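Long-range contact in flavodoxin (Fusobacterium nucleatum, PDB 6OHK), which binds flavin mononucleotide and transfers electrons, probably as a donor to several redox enzymes: residues 56-69 against 97-109. The protein carries 1 engineered substitution. Numbering follows the deposited sequence.
Sequences TPTYQVGEAHAAWM and GESFCGGIRYLYD. With FMN (flavin mononucleotide), chain B.
The backbones touch where G62 CA lies 4.1 Å from G102 CA and A64 CA 3.7 Å from G103 CA. Here two FMN-binding loops converge on the pyrimidine end of the flavin, as is usual in flavodoxins. S99 CB packs against G62 N, and FMN O4 accepts from G62 N and, in one of two S99 conformers, from S99 OG. S99 O takes the flavin N3-H at an angle of 163°. T58 sends CG2 anti to its backbone N (OG1 at chi1 -42°), setting this methyl 3.6 Å from G102 N and over one face of the flavin, 3.2 Å from FMN N3; its OG1 bonds to L90 O. Farther from the cofactor, M69, bent at chi2 and chi3, lays CE over the Y106 ring, 3.9 Å from the centroid, with SD over the same face in a Met-aromatic contact. G62 O meets that ring at its edge, 3.4 Å from Y106 CE1, and a water links Y106 OH to V61 O. L107 CD1 stands 4.3 Å from the centroid of the six-membered ring of W68, over its face. The axes of 103-109 and 56-59 approach to 8.7 Å at 121°, bridged by T56 CG2 against I104 and L107; L107 also reaches helix 72-77 and strand 84-90, and I104 touches strand 139-145.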
# COMPACT_ATOMS: atom_id res chain seq x y z
N THR A 56 -1.36 -1.85 4.25
CA THR A 56 -2.31 -2.17 5.31
C THR A 56 -3.10 -3.44 5.00
O THR A 56 -3.54 -3.63 3.87
CB THR A 56 -3.29 -1.01 5.58
OG1 THR A 56 -4.08 -1.30 6.75
CG2 THR A 56 -4.20 -0.72 4.39
N PRO A 57 -3.33 -4.29 6.00
CA PRO A 57 -4.42 -5.26 5.92
C PRO A 57 -5.75 -4.55 6.07
O PRO A 57 -5.85 -3.39 6.42
CB PRO A 57 -4.13 -6.18 7.09
CG PRO A 57 -3.55 -5.25 8.14
CD PRO A 57 -2.70 -4.27 7.34
N THR A 58 -6.82 -5.29 5.82
CA THR A 58 -8.18 -4.76 5.87
C THR A 58 -8.93 -5.42 7.02
O THR A 58 -8.85 -6.64 7.20
CB THR A 58 -8.89 -5.09 4.59
OG1 THR A 58 -8.01 -4.89 3.48
CG2 THR A 58 -10.21 -4.37 4.44
N TYR A 59 -9.68 -4.61 7.74
CA TYR A 59 -10.51 -5.08 8.85
C TYR A 59 -11.79 -4.26 8.84
O TYR A 59 -11.92 -3.26 8.13
CB TYR A 59 -9.77 -4.92 10.19
CG TYR A 59 -8.67 -5.94 10.37
CD1 TYR A 59 -8.99 -7.24 10.68
CD2 TYR A 59 -7.33 -5.63 10.12
CE1 TYR A 59 -8.02 -8.19 10.79
CE2 TYR A 59 -6.36 -6.58 10.24
CZ TYR A 59 -6.70 -7.86 10.58
OH TYR A 59 -5.81 -8.89 10.71
N GLN A 60 -12.78 -4.68 9.65
CA GLN A 60 -13.97 -3.84 9.91
C GLN A 60 -14.68 -3.41 8.62
O GLN A 60 -15.02 -2.24 8.43
CB GLN A 60 -13.59 -2.61 10.73
CG GLN A 60 -13.07 -2.91 12.11
CD GLN A 60 -14.17 -3.30 13.07
OE1 GLN A 60 -15.27 -2.74 13.05
NE2 GLN A 60 -13.89 -4.28 13.92
N VAL A 61 -14.90 -4.35 7.72
CA VAL A 61 -15.68 -4.11 6.51
C VAL A 61 -15.03 -3.03 5.67
O VAL A 61 -15.63 -2.00 5.34
CB VAL A 61 -17.16 -3.78 6.81
CG1 VAL A 61 -17.99 -4.06 5.57
CG2 VAL A 61 -17.67 -4.58 7.99
N GLY A 62 -13.80 -3.29 5.27
CA GLY A 62 -13.13 -2.45 4.31
C GLY A 62 -12.32 -1.31 4.88
O GLY A 62 -11.84 -0.46 4.12
N GLU A 63 -12.10 -1.27 6.18
CA GLU A 63 -11.23 -0.26 6.76
C GLU A 63 -9.78 -0.71 6.72
O GLU A 63 -9.47 -1.89 6.57
CB GLU A 63 -11.61 0.02 8.22
CG GLU A 63 -12.97 0.67 8.36
CD GLU A 63 -13.29 1.05 9.80
OE1 GLU A 63 -12.48 0.79 10.71
OE2 GLU A 63 -14.40 1.60 10.03
N ALA A 64 -8.88 0.25 6.86
CA ALA A 64 -7.48 -0.07 7.12
C ALA A 64 -7.34 -0.55 8.56
O ALA A 64 -8.27 -0.48 9.37
CB ALA A 64 -6.62 1.17 6.86
N HIS A 65 -6.15 -1.01 8.92
CA HIS A 65 -5.86 -1.35 10.30
C HIS A 65 -6.09 -0.12 11.18
O HIS A 65 -5.91 1.01 10.74
CB HIS A 65 -4.40 -1.79 10.35
CG HIS A 65 -3.93 -2.26 11.70
ND1 HIS A 65 -3.60 -1.40 12.72
CD2 HIS A 65 -3.68 -3.51 12.14
CE1 HIS A 65 -3.19 -2.10 13.76
NE2 HIS A 65 -3.23 -3.39 13.43
N ALA A 66 -6.46 -0.37 12.44
CA ALA A 66 -6.76 0.72 13.37
C ALA A 66 -5.62 1.72 13.48
O ALA A 66 -5.88 2.90 13.70
CB ALA A 66 -7.09 0.16 14.75
N ALA A 67 -4.37 1.27 13.42
CA ALA A 67 -3.27 2.23 13.56
C ALA A 67 -3.24 3.20 12.40
O ALA A 67 -2.85 4.35 12.58
CB ALA A 67 -1.94 1.51 13.69
N TRP A 68 -3.64 2.79 11.20
CA TRP A 68 -3.84 3.75 10.12
C TRP A 68 -5.09 4.59 10.38
O TRP A 68 -5.03 5.83 10.26
CB TRP A 68 -3.97 3.03 8.77
CG TRP A 68 -2.71 2.58 8.14
CD1 TRP A 68 -2.31 1.30 7.95
CD2 TRP A 68 -1.70 3.42 7.61
NE1 TRP A 68 -1.09 1.30 7.29
CE2 TRP A 68 -0.70 2.59 7.08
CE3 TRP A 68 -1.54 4.80 7.53
CZ2 TRP A 68 0.41 3.10 6.44
CZ3 TRP A 68 -0.44 5.31 6.90
CH2 TRP A 68 0.54 4.46 6.38
N MET A 69 -6.22 3.96 10.70
CA MET A 69 -7.46 4.71 10.86
C MET A 69 -7.32 5.80 11.92
O MET A 69 -7.81 6.92 11.74
CB MET A 69 -8.62 3.76 11.19
CG MET A 69 -8.89 2.70 10.15
SD MET A 69 -9.28 3.34 8.49
CE MET A 69 -10.86 4.10 8.77
N GLY A 97 -16.39 -10.30 -0.13
CA GLY A 97 -16.64 -10.05 -1.53
C GLY A 97 -17.03 -8.64 -1.87
O GLY A 97 -17.07 -8.32 -3.07
N GLU A 98 -17.32 -7.79 -0.89
CA GLU A 98 -17.62 -6.39 -1.14
C GLU A 98 -16.61 -5.46 -0.49
O GLU A 98 -16.79 -4.24 -0.56
CB GLU A 98 -19.02 -5.98 -0.68
CG GLU A 98 -20.11 -6.79 -1.32
CD GLU A 98 -21.49 -6.22 -1.09
OE1 GLU A 98 -22.41 -6.99 -0.75
OE2 GLU A 98 -21.66 -4.98 -1.24
N SER A 99 -15.52 -5.98 0.09
CA SER A 99 -14.59 -5.09 0.80
C SER A 99 -13.15 -5.58 0.70
O SER A 99 -12.33 -5.26 1.57
CB SER A 99 -15.00 -4.89 2.25
OG SER A 99 -15.00 -6.09 3.00
N PHE A 100 -12.83 -6.33 -0.33
CA PHE A 100 -11.48 -6.87 -0.46
C PHE A 100 -10.46 -5.76 -0.58
O PHE A 100 -10.51 -4.93 -1.51
CB PHE A 100 -11.42 -7.77 -1.68
CG PHE A 100 -10.04 -8.28 -2.02
CD1 PHE A 100 -9.31 -9.03 -1.11
CD2 PHE A 100 -9.49 -8.06 -3.26
CE1 PHE A 100 -8.06 -9.51 -1.42
CE2 PHE A 100 -8.25 -8.53 -3.57
CZ PHE A 100 -7.54 -9.26 -2.66
N CYS A 101 -9.48 -5.77 0.32
CA CYS A 101 -8.43 -4.76 0.34
C CYS A 101 -8.99 -3.34 0.40
O CYS A 101 -8.35 -2.39 -0.06
CB CYS A 101 -7.42 -4.90 -0.81
SG CYS A 101 -6.33 -6.30 -0.64
N GLY A 102 -10.16 -3.17 1.00
CA GLY A 102 -10.78 -1.87 1.04
C GLY A 102 -10.00 -0.81 1.77
O GLY A 102 -10.21 0.39 1.54
N GLY A 103 -9.11 -1.21 2.67
CA GLY A 103 -8.42 -0.23 3.50
C GLY A 103 -7.59 0.75 2.70
O GLY A 103 -7.39 1.89 3.13
N ILE A 104 -7.09 0.35 1.54
CA ILE A 104 -6.25 1.26 0.77
C ILE A 104 -7.03 2.43 0.20
O ILE A 104 -6.40 3.44 -0.13
CB ILE A 104 -5.40 0.55 -0.29
CG1 ILE A 104 -6.23 -0.11 -1.40
CG2 ILE A 104 -4.43 -0.42 0.35
CD1 ILE A 104 -5.38 -0.65 -2.54
N ARG A 105 -8.36 2.37 0.12
CA ARG A 105 -9.13 3.53 -0.31
C ARG A 105 -8.94 4.71 0.63
O ARG A 105 -8.83 5.86 0.18
CB ARG A 105 -10.61 3.15 -0.41
CG ARG A 105 -11.55 4.35 -0.66
CD ARG A 105 -11.25 5.16 -1.87
NE ARG A 105 -11.45 4.42 -3.10
CZ ARG A 105 -11.37 4.95 -4.32
NH1 ARG A 105 -11.04 6.23 -4.49
NH2 ARG A 105 -11.61 4.21 -5.38
N TYR A 106 -8.90 4.46 1.92
CA TYR A 106 -8.73 5.56 2.87
C TYR A 106 -7.41 6.29 2.65
O TYR A 106 -7.34 7.52 2.73
CB TYR A 106 -8.82 5.05 4.31
CG TYR A 106 -10.20 4.60 4.64
CD1 TYR A 106 -10.58 3.28 4.45
CD2 TYR A 106 -11.13 5.49 5.14
CE1 TYR A 106 -11.86 2.87 4.69
CE2 TYR A 106 -12.43 5.07 5.42
CZ TYR A 106 -12.77 3.77 5.19
OH TYR A 106 -14.07 3.34 5.47
N LEU A 107 -6.34 5.54 2.35
CA LEU A 107 -5.04 6.13 2.11
C LEU A 107 -5.01 6.84 0.77
O LEU A 107 -4.51 7.98 0.67
CB LEU A 107 -3.97 5.03 2.20
CG LEU A 107 -3.99 4.21 3.48
CD1 LEU A 107 -2.86 3.19 3.44
CD2 LEU A 107 -3.86 5.07 4.72
N TYR A 108 -5.54 6.20 -0.27
CA TYR A 108 -5.58 6.79 -1.61
C TYR A 108 -6.22 8.16 -1.59
O TYR A 108 -5.70 9.12 -2.15
CB TYR A 108 -6.39 5.88 -2.52
CG TYR A 108 -6.52 6.37 -3.95
CD1 TYR A 108 -7.56 7.19 -4.35
CD2 TYR A 108 -5.59 6.01 -4.89
CE1 TYR A 108 -7.65 7.63 -5.69
CE2 TYR A 108 -5.67 6.43 -6.19
CZ TYR A 108 -6.70 7.23 -6.59
OH TYR A 108 -6.76 7.63 -7.93
N ASP A 109 -7.39 8.26 -0.97
CA ASP A 109 -8.14 9.51 -1.07
C ASP A 109 -7.38 10.65 -0.43
O ASP A 109 -7.40 11.78 -0.93
CB ASP A 109 -9.50 9.36 -0.42
CG ASP A 109 -10.51 8.58 -1.28
OD1 ASP A 109 -10.26 8.32 -2.46
OD2 ASP A 109 -11.59 8.25 -0.73
N1 FMN B . -9.98 -8.77 4.32
C2 FMN B . -10.56 -7.96 3.33
O2 FMN B . -10.17 -7.97 2.21
N3 FMN B . -11.67 -7.13 3.71
C4 FMN B . -12.21 -7.07 4.97
O4 FMN B . -13.15 -6.32 5.16
C4A FMN B . -11.62 -7.91 5.94
N5 FMN B . -12.14 -7.91 7.24
C5A FMN B . -11.54 -8.83 8.14
C6 FMN B . -12.11 -8.95 9.42
C7 FMN B . -11.56 -9.82 10.34
C7M FMN B . -12.23 -9.80 11.73
C8 FMN B . -10.50 -10.64 9.98
C8M FMN B . -9.90 -11.55 11.03
C9 FMN B . -9.94 -10.52 8.71
C9A FMN B . -10.48 -9.65 7.80
N10 FMN B . -9.88 -9.54 6.48
C10 FMN B . -10.51 -8.71 5.58
C1' FMN B . -8.73 -10.36 6.10
C2' FMN B . -7.40 -9.78 6.67
O2' FMN B . -7.16 -8.46 6.21
C3' FMN B . -6.24 -10.67 6.19
O3' FMN B . -6.36 -11.91 6.84
C4' FMN B . -4.83 -10.11 6.39
O4' FMN B . -3.91 -10.99 5.76
C5' FMN B . -4.45 -9.95 7.86
O5' FMN B . -3.22 -9.26 7.91
P FMN B . -2.41 -9.15 9.30
O1P FMN B . -1.17 -8.37 8.92
O2P FMN B . -3.23 -8.44 10.33
O3P FMN B . -2.09 -10.58 9.75
O HOH W 1 -14.76 0.83 4.26